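Local structure of prolyl 4-hydroxylase alpha subunit Fe(2+) 2OG dioxygenase domain-containing protein (Burkholderia ambifaria, 3W21) at residues A[8-13]-A[35-40]; A[156-161]-A[241-246]; A[175-180]-A[261-266]. The protein is probably an iron(II)- and 2-oxoglutarate-dependent dioxygenase, binding 2-oxoglutarate and a zinc ion in its active site, with a substrate that is not established. All coordinates share one frame; numbering follows the deposited sequence.

Contact 1 of 3, residues A[8-13]-A[35-40]; sequences QLMRFG and ADAIVM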
loop_
_atom_site.group_PDB
_atom_site.type_symbol
_atom_site.label_atom_id
_atom_site.label_comp_id
_atom_site.label_asym_id
_atom_site.label_seq_id
_atom_site.Cartn_x
_atom_site.Cartn_y
_atom_site.Cartn_z
ATOM N N GLN A 8 -14.609 17.582 30.575
ATOM C CA GLN A 8 -15.758 16.877 31.149
ATOM C C GLN A 8 -15.498 15.386 30.958
ATOM O O GLN A 8 -15.303 14.899 29.845
ATOM C CB GLN A 8 -17.093 17.259 30.487
ATOM C CG GLN A 8 -17.509 18.730 30.684
ATOM C CD GLN A 8 -17.672 19.146 32.188
ATOM O OE1 GLN A 8 -18.258 18.418 32.992
ATOM N NE2 GLN A 8 -17.193 20.351 32.541
ATOM N N LEU A 9 -15.500 14.641 32.041
ATOM C CA LEU A 9 -15.278 13.211 31.940
ATOM C C LEU A 9 -16.611 12.493 32.188
ATOM O O LEU A 9 -17.215 12.695 33.255
ATOM C CB LEU A 9 -14.187 12.844 32.959
ATOM C CG LEU A 9 -13.546 11.490 32.993
ATOM C CD1 LEU A 9 -12.099 11.630 33.471
ATOM C CD2 LEU A 9 -14.324 10.521 33.876
HETATM N N MSE A 10 -17.048 11.657 31.226
HETATM C CA MSE A 10 -18.335 10.972 31.255
HETATM C C MSE A 10 -18.115 9.499 31.426
HETATM O O MSE A 10 -17.293 8.859 30.732
HETATM C CB MSE A 10 -19.157 11.177 29.971
HETATM C CG MSE A 10 -19.977 12.469 29.835
HETATM SE SE MSE A 10 -18.792 13.907 29.248
HETATM C CE MSE A 10 -17.611 13.102 27.943
ATOM N N ARG A 11 -18.888 8.913 32.333
ATOM C CA ARG A 11 -19.009 7.441 32.461
ATOM C C ARG A 11 -20.468 7.135 32.432
ATOM O O ARG A 11 -21.262 7.917 32.996
ATOM C CB ARG A 11 -18.510 6.942 33.810
ATOM C CG ARG A 11 -17.025 6.956 34.096
ATOM C CD ARG A 11 -16.552 5.558 34.558
ATOM N NE ARG A 11 -15.728 4.903 33.508
ATOM C CZ ARG A 11 -16.174 4.006 32.630
ATOM N NH1 ARG A 11 -17.454 3.648 32.716
ATOM N NH2 ARG A 11 -15.347 3.496 31.659
ATOM N N PHE A 12 -20.863 6.019 31.794
ATOM C CA PHE A 12 -22.277 5.653 31.653
ATOM C C PHE A 12 -22.968 5.693 33.009
ATOM O O PHE A 12 -22.427 5.196 33.993
ATOM C CB PHE A 12 -22.461 4.213 31.130
ATOM C CG PHE A 12 -22.070 4.066 29.694
ATOM C CD1 PHE A 12 -22.841 4.685 28.670
ATOM C CD2 PHE A 12 -20.929 3.362 29.350
ATOM C CE1 PHE A 12 -22.443 4.568 27.359
ATOM C CE2 PHE A 12 -20.506 3.304 28.007
ATOM C CZ PHE A 12 -21.272 3.899 27.025
ATOM N N GLY A 13 -24.173 6.238 33.007
ATOM C CA GLY A 13 -25.061 6.263 34.178
ATOM C C GLY A 13 -24.647 7.175 35.318
ATOM O O GLY A 13 -25.202 7.069 36.413
ATOM N N ALA A 35 -12.981 6.067 32.108
ATOM C CA ALA A 35 -13.972 6.999 31.515
ATOM C C ALA A 35 -14.423 6.421 30.172
ATOM O O ALA A 35 -13.673 5.637 29.542
ATOM C CB ALA A 35 -13.336 8.398 31.295
ATOM N N ASP A 36 -15.601 6.832 29.704
ATOM C CA ASP A 36 -16.092 6.293 28.436
ATOM C C ASP A 36 -15.880 7.316 27.340
ATOM O O ASP A 36 -15.633 6.957 26.225
ATOM C CB ASP A 36 -17.537 5.833 28.556
ATOM C CG ASP A 36 -17.696 4.742 29.623
ATOM O OD1 ASP A 36 -17.104 3.657 29.408
ATOM O OD2 ASP A 36 -18.366 4.994 30.673
ATOM N N ALA A 37 -15.936 8.581 27.690
ATOM C CA ALA A 37 -15.743 9.683 26.775
ATOM C C ALA A 37 -15.248 10.891 27.571
ATOM O O ALA A 37 -15.634 11.066 28.744
ATOM C CB ALA A 37 -17.060 10.020 26.101
ATOM N N ILE A 38 -14.371 11.692 26.970
ATOM C CA ILE A 38 -13.933 12.965 27.618
ATOM C C ILE A 38 -14.018 14.110 26.607
ATOM O O ILE A 38 -13.590 13.946 25.483
ATOM C CB ILE A 38 -12.509 12.862 28.138
ATOM C CG1 ILE A 38 -12.436 11.749 29.190
ATOM C CG2 ILE A 38 -12.026 14.221 28.724
ATOM C CD1 ILE A 38 -11.042 11.544 29.726
ATOM N N VAL A 39 -14.634 15.230 26.987
ATOM C CA VAL A 39 -14.779 16.378 26.076
ATOM C C VAL A 39 -13.973 17.531 26.681
ATOM O O VAL A 39 -14.185 17.864 27.850
ATOM C CB VAL A 39 -16.291 16.732 25.870
ATOM C CG1 VAL A 39 -16.499 17.994 24.991
ATOM C CG2 VAL A 39 -16.965 15.586 25.187
HETATM N N MSE A 40 -13.026 18.064 25.913
HETATM C CA MSE A 40 -12.042 19.052 26.421
HETATM C C MSE A 40 -12.097 20.291 25.552
HETATM O O MSE A 40 -12.235 20.194 24.306
HETATM C CB MSE A 40 -10.633 18.436 26.283
HETATM C CG MSE A 40 -10.448 17.028 26.884
HETATM SE SE MSE A 40 -8.577 16.397 26.638
HETATM C CE MSE A 40 -7.656 17.681 27.866
#

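Contact 2 of 3, residues A[156-161]-A[241-246]; sequences CDDVSY and QSKNLH. With ZN (zinc ion), chain C; AKG (2-oxoglutaric acid), chain D.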
loop_
_atom_site.group_PDB
_atom_site.type_symbol
_atom_site.label_atom_id
_atom_site.label_comp_id
_atom_site.label_asym_id
_atom_site.label_seq_id
_atom_site.Cartn_x
_atom_site.Cartn_y
_atom_site.Cartn_z
ATOM N N CYS A 156 -19.303 0.994 15.318
ATOM C CA CYS A 156 -18.125 1.062 16.205
ATOM C C CYS A 156 -16.802 0.929 15.421
ATOM O O CYS A 156 -16.768 0.430 14.291
ATOM C CB CYS A 156 -18.220 0.051 17.344
ATOM S SG CYS A 156 -17.997 -1.620 16.789
ATOM N N ASP A 157 -15.716 1.417 15.980
ATOM C CA ASP A 157 -14.457 1.343 15.276
ATOM C C ASP A 157 -13.497 0.449 16.068
ATOM O O ASP A 157 -13.287 0.681 17.312
ATOM C CB ASP A 157 -13.857 2.723 15.130
ATOM C CG ASP A 157 -14.856 3.777 14.619
ATOM O OD1 ASP A 157 -14.993 3.884 13.420
ATOM O OD2 ASP A 157 -15.388 4.592 15.383
ATOM N N ASP A 158 -12.905 -0.549 15.377
ATOM C CA ASP A 158 -11.968 -1.501 16.009
ATOM C C ASP A 158 -11.096 -1.961 14.806
ATOM O O ASP A 158 -11.609 -2.404 13.766
ATOM C CB ASP A 158 -12.749 -2.659 16.669
ATOM C CG ASP A 158 -11.857 -3.767 17.201
ATOM O OD1 ASP A 158 -10.788 -4.050 16.579
ATOM O OD2 ASP A 158 -12.210 -4.349 18.277
ATOM N N VAL A 159 -9.797 -1.700 14.898
ATOM C CA VAL A 159 -8.834 -1.965 13.826
ATOM C C VAL A 159 -8.928 -3.412 13.298
ATOM O O VAL A 159 -8.552 -3.680 12.150
ATOM C CB VAL A 159 -7.388 -1.638 14.331
ATOM C CG1 VAL A 159 -6.935 -2.693 15.360
ATOM C CG2 VAL A 159 -6.382 -1.531 13.194
ATOM N N SER A 160 -9.401 -4.321 14.146
ATOM C CA SER A 160 -9.594 -5.727 13.757
ATOM C C SER A 160 -10.866 -6.065 12.965
ATOM O O SER A 160 -10.925 -7.151 12.474
ATOM C CB SER A 160 -9.428 -6.694 14.955
ATOM O OG SER A 160 -10.554 -6.662 15.785
ATOM N N TYR A 161 -11.805 -5.120 12.752
ATOM C CA TYR A 161 -13.122 -5.503 12.264
ATOM C C TYR A 161 -13.181 -5.451 10.743
ATOM O O TYR A 161 -13.986 -4.745 10.198
ATOM C CB TYR A 161 -14.197 -4.610 12.916
ATOM C CG TYR A 161 -14.560 -5.013 14.359
ATOM C CD1 TYR A 161 -13.787 -5.944 15.071
ATOM C CD2 TYR A 161 -15.704 -4.517 14.958
ATOM C CE1 TYR A 161 -14.138 -6.306 16.358
ATOM C CE2 TYR A 161 -16.087 -4.889 16.259
ATOM C CZ TYR A 161 -15.294 -5.782 16.952
ATOM O OH TYR A 161 -15.637 -6.163 18.267
ATOM N N GLN A 241 -14.007 5.773 23.755
ATOM C CA GLN A 241 -13.642 4.378 23.501
ATOM C C GLN A 241 -14.496 3.969 22.270
ATOM O O GLN A 241 -15.753 3.891 22.351
ATOM C CB GLN A 241 -13.998 3.527 24.715
ATOM C CG GLN A 241 -13.112 3.871 25.911
ATOM C CD GLN A 241 -13.070 2.790 27.000
ATOM O OE1 GLN A 241 -13.046 3.100 28.209
ATOM N NE2 GLN A 241 -13.137 1.537 26.596
ATOM N N SER A 242 -13.845 3.818 21.130
ATOM C CA SER A 242 -14.562 3.698 19.836
ATOM C C SER A 242 -15.162 2.291 19.614
ATOM O O SER A 242 -15.934 2.090 18.657
ATOM C CB SER A 242 -13.629 4.079 18.677
ATOM O OG SER A 242 -12.547 3.104 18.626
ATOM N N LYS A 243 -14.848 1.332 20.472
ATOM C CA LYS A 243 -15.534 0.018 20.408
ATOM C C LYS A 243 -17.021 0.060 20.889
ATOM O O LYS A 243 -17.789 -0.803 20.529
ATOM C CB LYS A 243 -14.732 -1.022 21.181
ATOM C CG LYS A 243 -13.541 -1.509 20.343
ATOM C CD LYS A 243 -12.761 -2.609 21.095
ATOM C CE LYS A 243 -13.557 -3.838 21.380
ATOM N NZ LYS A 243 -14.325 -4.381 20.213
ATOM N N ASN A 244 -17.406 1.075 21.665
ATOM C CA ASN A 244 -18.814 1.273 22.028
ATOM C C ASN A 244 -19.589 1.767 20.851
ATOM O O ASN A 244 -19.149 2.679 20.192
ATOM C CB ASN A 244 -18.911 2.266 23.168
ATOM C CG ASN A 244 -18.501 1.612 24.466
ATOM O OD1 ASN A 244 -19.305 1.024 25.156
ATOM N ND2 ASN A 244 -17.290 1.632 24.734
ATOM N N LEU A 245 -20.732 1.155 20.564
ATOM C CA LEU A 245 -21.569 1.678 19.442
ATOM C C LEU A 245 -21.819 3.185 19.603
ATOM O O LEU A 245 -22.006 3.683 20.703
ATOM C CB LEU A 245 -22.905 0.957 19.449
ATOM C CG LEU A 245 -23.692 0.933 18.191
ATOM C CD1 LEU A 245 -22.848 0.240 17.139
ATOM C CD2 LEU A 245 -24.870 0.030 18.546
ATOM N N HIS A 246 -21.727 3.929 18.510
ATOM C CA HIS A 246 -22.032 5.357 18.558
ATOM C C HIS A 246 -22.555 5.807 17.218
ATOM O O HIS A 246 -22.411 5.094 16.213
ATOM C CB HIS A 246 -20.793 6.189 18.930
ATOM C CG HIS A 246 -19.598 5.914 18.064
ATOM N ND1 HIS A 246 -18.810 4.833 18.242
ATOM C CD2 HIS A 246 -19.056 6.621 17.019
ATOM C CE1 HIS A 246 -17.809 4.843 17.332
ATOM N NE2 HIS A 246 -17.969 5.930 16.568
HETATM ZN ZN ZN C . -16.681 6.160 14.903
HETATM C C1 AKG D . -15.433 8.676 14.816
HETATM O O1 AKG D . -15.238 7.439 14.677
HETATM O O2 AKG D . -14.586 9.444 15.352
HETATM C C2 AKG D . -16.732 9.197 14.340
HETATM O O5 AKG D . -17.755 8.524 14.434
HETATM C C3 AKG D . -16.817 10.566 13.711
HETATM C C4 AKG D . -16.720 11.658 14.778
HETATM C C5 AKG D . -16.846 12.993 14.078
HETATM O O3 AKG D . -17.814 13.699 14.430
HETATM O O4 AKG D . -16.018 13.344 13.181
#

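Contact 3 of 3, residues A[175-180]-A[261-266]; sequences PRQLGG and FLIHTE. With AKG (2-oxoglutaric acid), chain D.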
loop_
_atom_site.group_PDB
_atom_site.type_symbol
_atom_site.label_atom_id
_atom_site.label_comp_id
_atom_site.label_asym_id
_atom_site.label_seq_id
_atom_site.Cartn_x
_atom_site.Cartn_y
_atom_site.Cartn_z
ATOM N N PRO A 175 -9.009 -3.224 23.340
ATOM C CA PRO A 175 -10.299 -2.866 23.945
ATOM C C PRO A 175 -10.409 -1.386 24.309
ATOM O O PRO A 175 -11.526 -0.861 24.376
ATOM C CB PRO A 175 -10.404 -3.767 25.184
ATOM C CG PRO A 175 -9.020 -4.291 25.425
ATOM C CD PRO A 175 -8.321 -4.312 24.088
ATOM N N ARG A 176 -9.267 -0.702 24.433
ATOM C CA ARG A 176 -9.296 0.722 24.768
ATOM C C ARG A 176 -9.038 1.579 23.503
ATOM O O ARG A 176 -8.564 2.701 23.569
ATOM C CB ARG A 176 -8.360 1.036 25.934
ATOM C CG ARG A 176 -8.594 0.134 27.177
ATOM C CD ARG A 176 -10.102 0.193 27.623
ATOM N NE ARG A 176 -10.392 -1.075 28.296
ATOM C CZ ARG A 176 -11.563 -1.635 28.392
ATOM N NH1 ARG A 176 -11.670 -2.800 29.030
ATOM N NH2 ARG A 176 -12.613 -1.009 27.894
ATOM N N GLN A 177 -9.303 1.026 22.322
ATOM C CA GLN A 177 -9.019 1.855 21.139
ATOM C C GLN A 177 -9.805 3.168 21.303
ATOM O O GLN A 177 -10.999 3.138 21.673
ATOM C CB GLN A 177 -9.431 1.097 19.883
ATOM C CG GLN A 177 -9.378 1.999 18.645
ATOM C CD GLN A 177 -9.703 1.269 17.330
ATOM O OE1 GLN A 177 -10.278 1.876 16.377
ATOM N NE2 GLN A 177 -9.296 -0.002 17.236
ATOM N N LEU A 178 -9.167 4.311 21.021
ATOM C CA LEU A 178 -9.867 5.592 21.138
ATOM C C LEU A 178 -10.141 6.289 19.845
ATOM O O LEU A 178 -9.318 6.220 18.971
ATOM C CB LEU A 178 -8.963 6.525 21.948
ATOM C CG LEU A 178 -8.886 6.263 23.448
ATOM C CD1 LEU A 178 -9.704 5.193 24.195
ATOM C CD2 LEU A 178 -7.640 6.813 24.120
ATOM N N GLY A 179 -11.280 6.975 19.727
ATOM C CA GLY A 179 -11.445 7.947 18.658
ATOM C C GLY A 179 -11.219 9.319 19.270
ATOM O O GLY A 179 -11.600 9.549 20.472
ATOM N N GLY A 180 -10.618 10.248 18.475
ATOM C CA GLY A 180 -10.451 11.619 18.977
ATOM C C GLY A 180 -10.831 12.512 17.795
ATOM O O GLY A 180 -10.296 12.345 16.657
ATOM N N PHE A 261 -7.686 7.976 15.263
ATOM C CA PHE A 261 -7.862 7.003 16.300
ATOM C C PHE A 261 -6.518 6.661 16.939
ATOM O O PHE A 261 -5.478 6.782 16.319
ATOM C CB PHE A 261 -8.461 5.718 15.670
ATOM C CG PHE A 261 -9.872 5.895 15.149
ATOM C CD1 PHE A 261 -10.965 5.574 15.971
ATOM C CD2 PHE A 261 -10.102 6.328 13.851
ATOM C CE1 PHE A 261 -12.245 5.676 15.522
ATOM C CE2 PHE A 261 -11.424 6.436 13.364
ATOM C CZ PHE A 261 -12.497 6.113 14.211
ATOM N N LEU A 262 -6.565 6.106 18.136
ATOM C CA LEU A 262 -5.329 5.760 18.880
ATOM C C LEU A 262 -5.450 4.357 19.385
ATOM O O LEU A 262 -6.505 3.965 19.870
ATOM C CB LEU A 262 -5.201 6.668 20.132
ATOM C CG LEU A 262 -5.045 8.167 19.794
ATOM C CD1 LEU A 262 -5.579 9.085 20.919
ATOM C CD2 LEU A 262 -3.579 8.450 19.620
ATOM N N ILE A 263 -4.364 3.591 19.299
ATOM C CA ILE A 263 -4.250 2.357 20.066
ATOM C C ILE A 263 -2.926 2.401 20.829
ATOM O O ILE A 263 -1.938 2.966 20.353
ATOM C CB ILE A 263 -4.353 1.110 19.178
ATOM C CG1 ILE A 263 -3.316 1.120 18.017
ATOM C CG2 ILE A 263 -5.814 0.994 18.714
ATOM C CD1 ILE A 263 -3.329 -0.232 17.211
ATOM N N HIS A 264 -2.900 1.746 21.960
ATOM C CA HIS A 264 -1.702 1.775 22.813
ATOM C C HIS A 264 -0.989 0.483 22.606
ATOM O O HIS A 264 -1.436 -0.532 23.123
ATOM C CB HIS A 264 -2.158 1.865 24.259
ATOM C CG HIS A 264 -1.037 2.211 25.232
ATOM N ND1 HIS A 264 0.267 2.274 24.849
ATOM C CD2 HIS A 264 -1.068 2.540 26.573
ATOM C CE1 HIS A 264 1.041 2.618 25.906
ATOM N NE2 HIS A 264 0.227 2.772 26.963
ATOM N N THR A 265 0.058 0.451 21.787
ATOM C CA THR A 265 0.649 -0.865 21.460
ATOM C C THR A 265 1.791 -1.078 22.427
ATOM O O THR A 265 2.144 -0.133 23.144
ATOM C CB THR A 265 1.203 -0.953 20.012
ATOM O OG1 THR A 265 2.272 -0.028 19.846
ATOM C CG2 THR A 265 0.099 -0.669 18.954
ATOM N N GLU A 266 2.344 -2.297 22.452
ATOM C CA GLU A 266 3.620 -2.552 23.145
ATOM C C GLU A 266 4.719 -1.535 22.801
ATOM O O GLU A 266 5.585 -1.275 23.645
ATOM C CB GLU A 266 4.154 -3.968 22.866
ATOM C CG GLU A 266 3.129 -5.024 22.419
ATOM C CD GLU A 266 2.298 -5.628 23.552
ATOM O OE1 GLU A 266 2.683 -5.461 24.737
ATOM O OE2 GLU A 266 1.261 -6.284 23.256
HETATM C C1 AKG D . -15.433 8.676 14.816
HETATM O O1 AKG D . -15.238 7.439 14.677
HETATM O O2 AKG D . -14.586 9.444 15.352
HETATM C C2 AKG D . -16.732 9.197 14.340
HETATM O O5 AKG D . -17.755 8.524 14.434
HETATM C C3 AKG D . -16.817 10.566 13.711
HETATM C C4 AKG D . -16.720 11.658 14.778
HETATM C C5 AKG D . -16.846 12.993 14.078
HETATM O O3 AKG D . -17.814 13.699 14.430
HETATM O O4 AKG D . -16.018 13.344 13.181
#

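Contact 1 of 3, residues A[8-13]-A[35-40]
Asp36 OD2 is gripped from two directions, by Arg11 NH1 in a 2.6 Å salt bridge and by the backbone N of Phe12, which donates a 2.9 Å hydrogen bond to it. The carboxylate belongs to a classic beta bulge: Asp36 and Ala37 both face Met10 at the end of the antiparallel pairing of strands 4-10 and 37-41. At the bulge Met10 O accepts a straight bond from Asp36 N at 2.8 Å and a weak one from Ala37 N. The guanidinium of Arg11 crosses the carboxylate with the two planes 76° apart, and OD2 lies over a guanidinium face instead of meeting its edge; a further salt bridge to Asp33 holds the same arginine. With CG beside its own backbone N (chi1 -60°), the aspartate reaches towards Arg11 and Phe12, and Phe12 N meets OD2 on the anti side, tilted 24° out of the carboxylate plane. Farther along, Gln8 and Val39 form a hydrogen-bonded pair and Leu9 and Ile38 a non-hydrogen-bonded one. Leu9 and Ile38 run side by side in the same direction; Leu9 CD2 presses on Ala35 CB at 3.5 Å, and helix 23-31 covers Ala35 and Ile38. On the other face the selenomethionine Met10 bends at both chi2 and chi3, bringing CE towards the neighbouring strand, near Ala37 CB and Val39 CG2.

Contact 2 of 3, residues A[156-161]-A[241-246]
Neither 156-161 nor 241-246 is regular helix or strand; the backbones meet between Asp157 and Ser242. Ser242 sits within the type I turn Gln241-Asn244, and a second such turn, Asp158-Tyr161, follows Asp157. Asp157 N donates a nearly straight 2.8 Å bond to Ser242 O, approaching from above the carbonyl plane, 43° out of it, and Ser242 OG returns a bond to Asp157 O. This pair of bonds holds together two of the three protein ligands of the His-X-Asp...His facial triad of 2-oxoglutarate dioxygenases, completed by His155. Asp157 OD2 and His246 NE2 each bind the zinc ion at 2.1 Å, and O1 of 2-oxoglutarate adds a fourth ligand; zinc probably stands where iron(II) would in the active enzyme. The imidazole is fixed in rotation from its far side, because His246 ND1 donates a 2.9 Å bond to Asn244 O within the ring plane. Next along the chain from Ser242, Lys243 bends at chi3 and chi4, swinging NZ back to a salt bridge with the anti lone pair of Asp158 OD2, an oxygen that Ser173 OG also bonds. Asp158 OD1 closes an Asx turn, accepting from Ser160 N at 2.8 Å and, from above the carboxylate plane, from Ser160 OG at 2.7 Å.

Contact 3 of 3, residues A[175-180]-A[261-266]
With CG turned beside its own backbone N (chi1 -67°), the Phe261 ring leans over towards its pair partner Gly179, with CD1 3.6 Å from the glycine CA. Gln177 takes the other course: CG stands opposite the backbone N (chi1 170°) and the chain continues extended, passing the Ile263 side chain and ending near the Phe261 ring. Amide and ring planes are 83° apart, nearly perpendicular. On the way Gln177 CG touches Ile263 CG2 at 3.7 Å. Leu178 and Leu262 form a hydrogen-bonded antiparallel pair, each N donating to the other's O at 2.9 Å. Both carbonyls take a second, softer contact: Phe261 CA lies 3.1 Å from Leu178 O in a bent CA-H...O contact, and Gln177 CA makes a similar one with Leu262 O. Gly179 and Phe261 are the adjoining non-hydrogen-bonded pair. These strands, 178-183 and 255-265, belong to the curled main sheet, consistent with the double-stranded beta-helix (jelly-roll) core of 2-oxoglutarate dioxygenases, and the short segments run at 146°, well off exact antiparallel. The face carrying Leu178 and Leu262 lies against helices 23-31 and 111-120, with Leu262 touching Phe116 and Leu120 of the latter, and the two leucines pack CB to CB at 4.2 Å. The Phe261 face turns inward, to the metal site. There the ring also touches Asp157 and Ser242, forming part of the pocket wall beside 2-oxoglutarate, and Phe261 CZ lies 3.1 Å from O1 of 2-oxoglutarate, the oxygen bound to the zinc ion.

In the fold
Contact 1 lies farther out in the chain, while contact 2 supplies two ligands of the metal and contact 3 adjoins it. The Val39 side chain of contact 1 is about 11 Å from 2-oxoglutarate, and this contact reaches contact 2 through a probable hydrogen bond from Gln241 N to Asp36 O at 3.2 Å. Contact 2 is tied to contact 3 in the same manner, Ser242 N lying 3.0 Å from Gln177 O, and their centres are about 10 Å apart. Along the sequence the segments of contacts 2 and 3 alternate, while contact 1 closes before either opens. Contacts 2 and 3 both touch 2-oxoglutarate, which is hydrogen-bonded by Arg141, Tyr143, Arg255 and Thr257.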